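Local coordinates for OxsB protein (Bacillus megaterium, PDB 5UL3) that catalyses the oxidative ring contraction of dAMP to an oxetane aldehyde in oxetanocin A biosynthesis, using cobalamin, a [4Fe-4S] cluster and S-adenosylmethionine, at residues 135-138 against 139-142; 338-341 against 342-346; 295-298 against 299-302. All coordinates share one frame; numbering follows the deposited sequence.

Contact 1: 135-138 against 139-142; sequences RLNL and STGT. With EDO (1,2-ethanediol), chain V.
Beside the cobalamin pocket, which R135, L138, S139 and T142 help line, N137 is the N-cap of helix 138-149 and meets T140 across the first turn. With CG of N137 anti to its own N (chi1 -177°), OD1 comes within reach of both polar groups of T140 and accepts from both. T140 OG1 lies 2.7 Å from N137 OD1, in the carbonyl plane and on a lone pair, while T140 N comes to the same oxygen at 2.9 Å from well above that plane. The two side chains cross at about a right angle. At the next residue, L138 O is likewise gripped twice, by T142 a turn further along: T142 N and T142 OG1, each 2.9 Å from L138 O, arrive from opposite faces of its plane. Water 1 sits in the plane of the R135 guanidinium, accepting from R135 NH1 and from L138 N, both at 2.8 Å. Water 2 joins N137 ND2 to S139 OG, which itself hydrogen-bonds cobalamin, as does R135 NH2. R135 NE donates to O2 of a 1,2-ethanediol, probably from the crystallisation liquor. Such a capped helix following the first strand belongs to the Rossmann-like B12-binding domain.

Contact 2: 338-341 against 342-346; sequences TLKQ and LDDIL
Charge pairing links K340 to D344 one turn along helix 335-351, with K340 NZ 2.7 Å from D344 OD2. The ammonium uses the syn lone pair of that oxygen. Extended as far as CE, the lysine bends at its last torsion (chi4 -64°), which turns NZ back to the carboxylate. Water 3 donates to D344 OD1 at 2.8 Å and accepts only weakly from K340 NZ. The ion pair has further partners: T289 OG1 hydrogen-bonds D344 OD2, and T56 OG1 takes a bond from K340 NZ. The end of D343 leads away from 338-341, and its OD1 forms a salt bridge with R388 NH1. Nonpolar packing joins T338 and L342, whose side chains run side by side in the same direction, CG2 of T338 lying 3.9 Å from CD1 of L342. Backbone bonds follow the regular i to i+4 pattern, such as L342 N to T338 O at 2.9 Å and I345 N to Q341 O at 3.0 Å. The chemistry divides by side: L342 and I345 meet strands 305-311 and 357-360, whereas K340 and D344 pair against loops that carry T56 and T289, where D344, a buried acid, has both oxygens engaged and its charge probably offset by K340.

Contact 3: 295-298 against 299-302; sequences LGEI and SKFR
Residues 295-300 form the whole of a short helix, S299 N bonding L295 O at 2.8 Å, before a Schellman motif ends it: R302, at positive phi, is the C-prime residue, with R302 N to S299 O and G303 N to I298 O. S299 OG turns back on the helix. Set between its own N and carbonyl carbon (chi1 82°), it donates to G296 O at 2.8 Å. K300 N reaches G296 O from the same face of the carbonyl plane at 3.3 Å, so a serine hydroxyl and a longer backbone bond share one acceptor. E297 and K300 lie side by side and point the same way. The glutamate chain folds at chi2 (-60°) and lays OE1 alongside the extended lysine, 3.7 Å from K300 CD, but the salt bridge is long, with E297 OE1 4.0 Å from K300 NZ. Just past the last helical residue, F301 turns its ring edge to the backbone, CD1 standing 3.1 Å from E297 O near the ring plane. The helix leads toward strand 305-311. L295 and S299 pack on I354 in the loop between helix 335-351 and strand 357-360, while F301 touches P134, in the loop before helix 138-149.

In the fold
Contact 1 is fully buried beside cobalamin, contact 2 is largely buried, and contact 3 is the most exposed, with K300 and R302 at the surface. Contacts 1 and 3 touch directly, CD1 of I298 packing 3.5 Å from CA of L136. Contact 2 touches neither, yet strand 305-311 unites it with contact 1, as side chains of both lie against that strand of the radical SAM sheet, parallel to 357-360. The three lie at different points of a helix, and their chemistry differs accordingly: contact 1 opens a helix with a side-chain cap and water, contact 2 spans one turn in mid-helix, braced by a short ion pair, and contact 3 closes a helix through backbone bonds, its ion pair loose.

Contact 1: 135-138 against 139-142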
loop_
_atom_site.group_PDB
_atom_site.type_symbol
_atom_site.label_atom_id
_atom_site.label_comp_id
_atom_site.label_asym_id
_atom_site.label_seq_id
_atom_site.Cartn_x
_atom_site.Cartn_y
_atom_site.Cartn_z
ATOM N N ARG A 135 -9.138 -1.404 3.875
ATOM C CA ARG A 135 -8.103 -0.884 4.761
ATOM C C ARG A 135 -8.287 0.626 4.824
ATOM O O ARG A 135 -8.716 1.251 3.851
ATOM C CB ARG A 135 -6.676 -1.219 4.280
ATOM C CG ARG A 135 -6.348 -0.588 2.942
ATOM C CD ARG A 135 -4.983 -1.008 2.361
ATOM N NE ARG A 135 -3.816 -0.197 2.742
ATOM C CZ ARG A 135 -3.646 1.103 2.474
ATOM N NH1 ARG A 135 -4.602 1.801 1.858
ATOM N NH2 ARG A 135 -2.512 1.721 2.845
ATOM N N LEU A 136 -8.012 1.189 5.989
ATOM C CA LEU A 136 -8.090 2.637 6.173
ATOM C C LEU A 136 -7.443 3.355 4.998
ATOM O O LEU A 136 -6.273 3.110 4.670
ATOM C CB LEU A 136 -7.396 3.012 7.480
ATOM C CG LEU A 136 -7.331 4.513 7.814
ATOM C CD1 LEU A 136 -8.714 5.132 7.896
ATOM C CD2 LEU A 136 -6.568 4.718 9.109
ATOM N N ASN A 137 -8.204 4.212 4.323
ATOM C CA ASN A 137 -7.702 4.828 3.097
ATOM C C ASN A 137 -6.898 6.080 3.429
ATOM O O ASN A 137 -7.458 7.133 3.753
ATOM C CB ASN A 137 -8.817 5.162 2.118
ATOM C CG ASN A 137 -8.270 5.745 0.816
ATOM O OD1 ASN A 137 -8.455 6.928 0.536
ATOM N ND2 ASN A 137 -7.549 4.916 0.030
ATOM N N LEU A 138 -5.583 5.982 3.280
ATOM C CA LEU A 138 -4.716 7.122 3.561
ATOM C C LEU A 138 -4.757 8.159 2.450
ATOM O O LEU A 138 -4.533 9.352 2.712
ATOM C CB LEU A 138 -3.284 6.618 3.757
ATOM C CG LEU A 138 -3.137 5.586 4.888
ATOM C CD1 LEU A 138 -1.686 5.141 5.007
ATOM C CD2 LEU A 138 -3.614 6.172 6.235
ATOM N N SER A 139 -4.993 7.723 1.212
ATOM C CA SER A 139 -5.019 8.637 0.076
ATOM C C SER A 139 -5.929 9.820 0.363
ATOM O O SER A 139 -5.541 10.982 0.192
ATOM C CB SER A 139 -5.494 7.893 -1.170
ATOM O OG SER A 139 -4.792 6.671 -1.321
ATOM N N THR A 140 -7.150 9.537 0.825
ATOM C CA THR A 140 -8.076 10.595 1.191
ATOM C C THR A 140 -7.976 10.979 2.658
ATOM O O THR A 140 -8.217 12.147 2.995
ATOM C CB THR A 140 -9.527 10.184 0.869
ATOM O OG1 THR A 140 -9.878 8.998 1.599
ATOM C CG2 THR A 140 -9.693 9.946 -0.626
ATOM N N GLY A 141 -7.617 10.037 3.539
ATOM C CA GLY A 141 -7.587 10.330 4.969
ATOM C C GLY A 141 -6.556 11.378 5.354
ATOM O O GLY A 141 -6.792 12.192 6.252
ATOM N N THR A 142 -5.379 11.353 4.707
ATOM C CA THR A 142 -4.381 12.367 5.026
ATOM C C THR A 142 -4.664 13.701 4.346
ATOM O O THR A 142 -4.269 14.745 4.873
ATOM C CB THR A 142 -2.966 11.895 4.639
ATOM O OG1 THR A 142 -2.905 11.707 3.220
ATOM C CG2 THR A 142 -2.645 10.573 5.321
HETATM C C1 EDO V . -3.305 -4.267 4.359
HETATM O O1 EDO V . -4.503 -5.031 4.145
HETATM C C2 EDO V . -2.788 -3.713 3.032
HETATM O O2 EDO V . -2.019 -2.531 3.275
HETATM O O HOH W 1 -4.358 4.512 1.218
HETATM O O HOH W 2 -6.304 4.965 -2.909
#

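Contact 2: 338-341 against 342-346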
loop_
_atom_site.group_PDB
_atom_site.type_symbol
_atom_site.label_atom_id
_atom_site.label_comp_id
_atom_site.label_asym_id
_atom_site.label_seq_id
_atom_site.Cartn_x
_atom_site.Cartn_y
_atom_site.Cartn_z
ATOM N N THR A 338 5.259 10.056 14.669
ATOM C CA THR A 338 5.015 8.635 14.405
ATOM C C THR A 338 4.344 7.971 15.614
ATOM O O THR A 338 3.346 7.255 15.476
ATOM C CB THR A 338 6.332 7.928 14.052
ATOM O OG1 THR A 338 6.877 8.506 12.858
ATOM C CG2 THR A 338 6.099 6.421 13.783
ATOM N N LEU A 339 4.870 8.222 16.812
ATOM C CA LEU A 339 4.322 7.565 17.999
ATOM C C LEU A 339 2.942 8.109 18.343
ATOM O O LEU A 339 2.060 7.352 18.782
ATOM C CB LEU A 339 5.292 7.727 19.172
ATOM C CG LEU A 339 6.602 6.937 19.013
ATOM C CD1 LEU A 339 7.636 7.280 20.090
ATOM C CD2 LEU A 339 6.320 5.429 18.976
ATOM N N LYS A 340 2.730 9.415 18.142
ATOM C CA LYS A 340 1.410 9.996 18.373
ATOM C C LYS A 340 0.383 9.422 17.405
ATOM O O LYS A 340 -0.720 9.025 17.807
ATOM C CB LYS A 340 1.457 11.520 18.229
ATOM C CG LYS A 340 0.036 12.110 18.098
ATOM C CD LYS A 340 0.051 13.554 17.642
ATOM C CE LYS A 340 -1.341 14.178 17.658
ATOM N NZ LYS A 340 -2.307 13.542 16.700
ATOM N N GLN A 341 0.722 9.379 16.113
ATOM C CA GLN A 341 -0.239 8.888 15.134
ATOM C C GLN A 341 -0.533 7.408 15.354
ATOM O O GLN A 341 -1.677 6.966 15.200
ATOM C CB GLN A 341 0.279 9.142 13.709
ATOM C CG GLN A 341 0.335 10.660 13.404
ATOM C CD GLN A 341 0.524 10.975 11.934
ATOM O OE1 GLN A 341 0.164 10.184 11.058
ATOM N NE2 GLN A 341 1.081 12.151 11.656
ATOM N N LEU A 342 0.487 6.625 15.708
ATOM C CA LEU A 342 0.241 5.215 16.020
ATOM C C LEU A 342 -0.692 5.089 17.220
ATOM O O LEU A 342 -1.635 4.279 17.210
ATOM C CB LEU A 342 1.569 4.495 16.280
ATOM C CG LEU A 342 2.428 4.181 15.032
ATOM C CD1 LEU A 342 3.834 3.802 15.476
ATOM C CD2 LEU A 342 1.797 3.068 14.159
ATOM N N ASP A 343 -0.458 5.900 18.251
ATOM C CA ASP A 343 -1.325 5.881 19.427
ATOM C C ASP A 343 -2.765 6.217 19.061
ATOM O O ASP A 343 -3.699 5.556 19.535
ATOM C CB ASP A 343 -0.791 6.846 20.483
ATOM C CG ASP A 343 -1.658 6.877 21.733
ATOM O OD1 ASP A 343 -1.581 5.918 22.524
ATOM O OD2 ASP A 343 -2.419 7.853 21.917
ATOM N N ASP A 344 -2.964 7.239 18.214
ATOM C CA ASP A 344 -4.307 7.631 17.793
ATOM C C ASP A 344 -5.022 6.498 17.076
ATOM O O ASP A 344 -6.174 6.172 17.395
ATOM C CB ASP A 344 -4.260 8.847 16.857
ATOM C CG ASP A 344 -3.827 10.118 17.546
ATOM O OD1 ASP A 344 -3.850 10.165 18.791
ATOM O OD2 ASP A 344 -3.443 11.084 16.831
ATOM N N ILE A 345 -4.356 5.904 16.086
ATOM C CA ILE A 345 -4.989 4.875 15.279
ATOM C C ILE A 345 -5.288 3.647 16.128
ATOM O O ILE A 345 -6.357 3.034 16.005
ATOM C CB ILE A 345 -4.093 4.547 14.074
ATOM C CG1 ILE A 345 -4.032 5.752 13.137
ATOM C CG2 ILE A 345 -4.600 3.323 13.335
ATOM C CD1 ILE A 345 -2.869 5.714 12.202
ATOM N N LEU A 346 -4.366 3.292 17.020
ATOM C CA LEU A 346 -4.551 2.112 17.864
ATOM C C LEU A 346 -5.689 2.329 18.854
ATOM O O LEU A 346 -6.502 1.424 19.098
ATOM C CB LEU A 346 -3.252 1.793 18.597
ATOM C CG LEU A 346 -2.129 1.214 17.725
ATOM C CD1 LEU A 346 -0.813 1.320 18.469
ATOM C CD2 LEU A 346 -2.454 -0.241 17.331
HETATM O O HOH W 3 -3.890 12.842 19.585
#

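Contact 3: 295-298 against 299-302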
loop_
_atom_site.group_PDB
_atom_site.type_symbol
_atom_site.label_atom_id
_atom_site.label_comp_id
_atom_site.label_asym_id
_atom_site.label_seq_id
_atom_site.Cartn_x
_atom_site.Cartn_y
_atom_site.Cartn_z
ATOM N N LEU A 295 -13.600 4.755 9.835
ATOM C CA LEU A 295 -13.054 3.621 10.571
ATOM C C LEU A 295 -14.160 2.700 11.093
ATOM O O LEU A 295 -14.044 1.468 10.999
ATOM C CB LEU A 295 -12.174 4.122 11.717
ATOM C CG LEU A 295 -11.436 2.990 12.437
ATOM C CD1 LEU A 295 -10.557 2.229 11.445
ATOM C CD2 LEU A 295 -10.614 3.506 13.613
ATOM N N GLY A 296 -15.240 3.277 11.635
ATOM C CA GLY A 296 -16.351 2.455 12.117
ATOM C C GLY A 296 -16.895 1.511 11.060
ATOM O O GLY A 296 -17.119 0.328 11.327
ATOM N N GLU A 297 -17.079 2.006 9.838
ATOM C CA GLU A 297 -17.549 1.138 8.768
ATOM C C GLU A 297 -16.473 0.146 8.343
ATOM O O GLU A 297 -16.784 -0.998 7.999
ATOM C CB GLU A 297 -18.017 1.974 7.578
ATOM C CG GLU A 297 -19.327 2.708 7.855
ATOM C CD GLU A 297 -20.469 1.740 8.177
ATOM O OE1 GLU A 297 -20.779 0.883 7.317
ATOM O OE2 GLU A 297 -21.036 1.819 9.291
ATOM N N ILE A 298 -15.202 0.569 8.346
ATOM C CA ILE A 298 -14.115 -0.361 8.047
ATOM C C ILE A 298 -14.122 -1.527 9.028
ATOM O O ILE A 298 -13.883 -2.680 8.640
ATOM C CB ILE A 298 -12.763 0.378 8.062
ATOM C CG1 ILE A 298 -12.678 1.295 6.852
ATOM C CG2 ILE A 298 -11.588 -0.606 8.086
ATOM C CD1 ILE A 298 -11.529 2.280 6.962
ATOM N N SER A 299 -14.403 -1.254 10.307
ATOM C CA SER A 299 -14.398 -2.329 11.298
ATOM C C SER A 299 -15.550 -3.298 11.072
ATOM O O SER A 299 -15.418 -4.491 11.361
ATOM C CB SER A 299 -14.462 -1.765 12.716
ATOM O OG SER A 299 -15.784 -1.433 13.102
ATOM N N LYS A 300 -16.675 -2.804 10.558
ATOM C CA LYS A 300 -17.811 -3.672 10.264
ATOM C C LYS A 300 -17.490 -4.631 9.125
ATOM O O LYS A 300 -18.035 -5.738 9.078
ATOM C CB LYS A 300 -19.036 -2.807 9.955
ATOM C CG LYS A 300 -20.142 -3.452 9.127
ATOM C CD LYS A 300 -21.250 -2.432 8.850
ATOM C CE LYS A 300 -22.367 -3.007 7.986
ATOM N NZ LYS A 300 -23.480 -2.023 7.817
ATOM N N PHE A 301 -16.583 -4.247 8.228
ATOM C CA PHE A 301 -16.130 -5.102 7.145
ATOM C C PHE A 301 -14.848 -5.846 7.494
ATOM O O PHE A 301 -14.201 -6.393 6.593
ATOM C CB PHE A 301 -15.918 -4.284 5.868
ATOM C CG PHE A 301 -17.190 -3.812 5.210
ATOM C CD1 PHE A 301 -18.003 -2.870 5.820
ATOM C CD2 PHE A 301 -17.548 -4.289 3.955
ATOM C CE1 PHE A 301 -19.164 -2.429 5.213
ATOM C CE2 PHE A 301 -18.711 -3.851 3.335
ATOM C CZ PHE A 301 -19.522 -2.920 3.971
ATOM N N ARG A 302 -14.479 -5.871 8.775
ATOM C CA ARG A 302 -13.311 -6.598 9.265
ATOM C C ARG A 302 -12.026 -6.095 8.609
ATOM O O ARG A 302 -11.111 -6.872 8.314
ATOM C CB ARG A 302 -13.497 -8.103 9.073
ATOM C CG ARG A 302 -14.842 -8.572 9.611
ATOM C CD ARG A 302 -14.801 -10.011 10.065
ATOM N NE ARG A 302 -16.007 -10.359 10.807
ATOM C CZ ARG A 302 -16.211 -11.538 11.382
ATOM N NH1 ARG A 302 -15.284 -12.482 11.298
ATOM N NH2 ARG A 302 -17.339 -11.771 12.039
#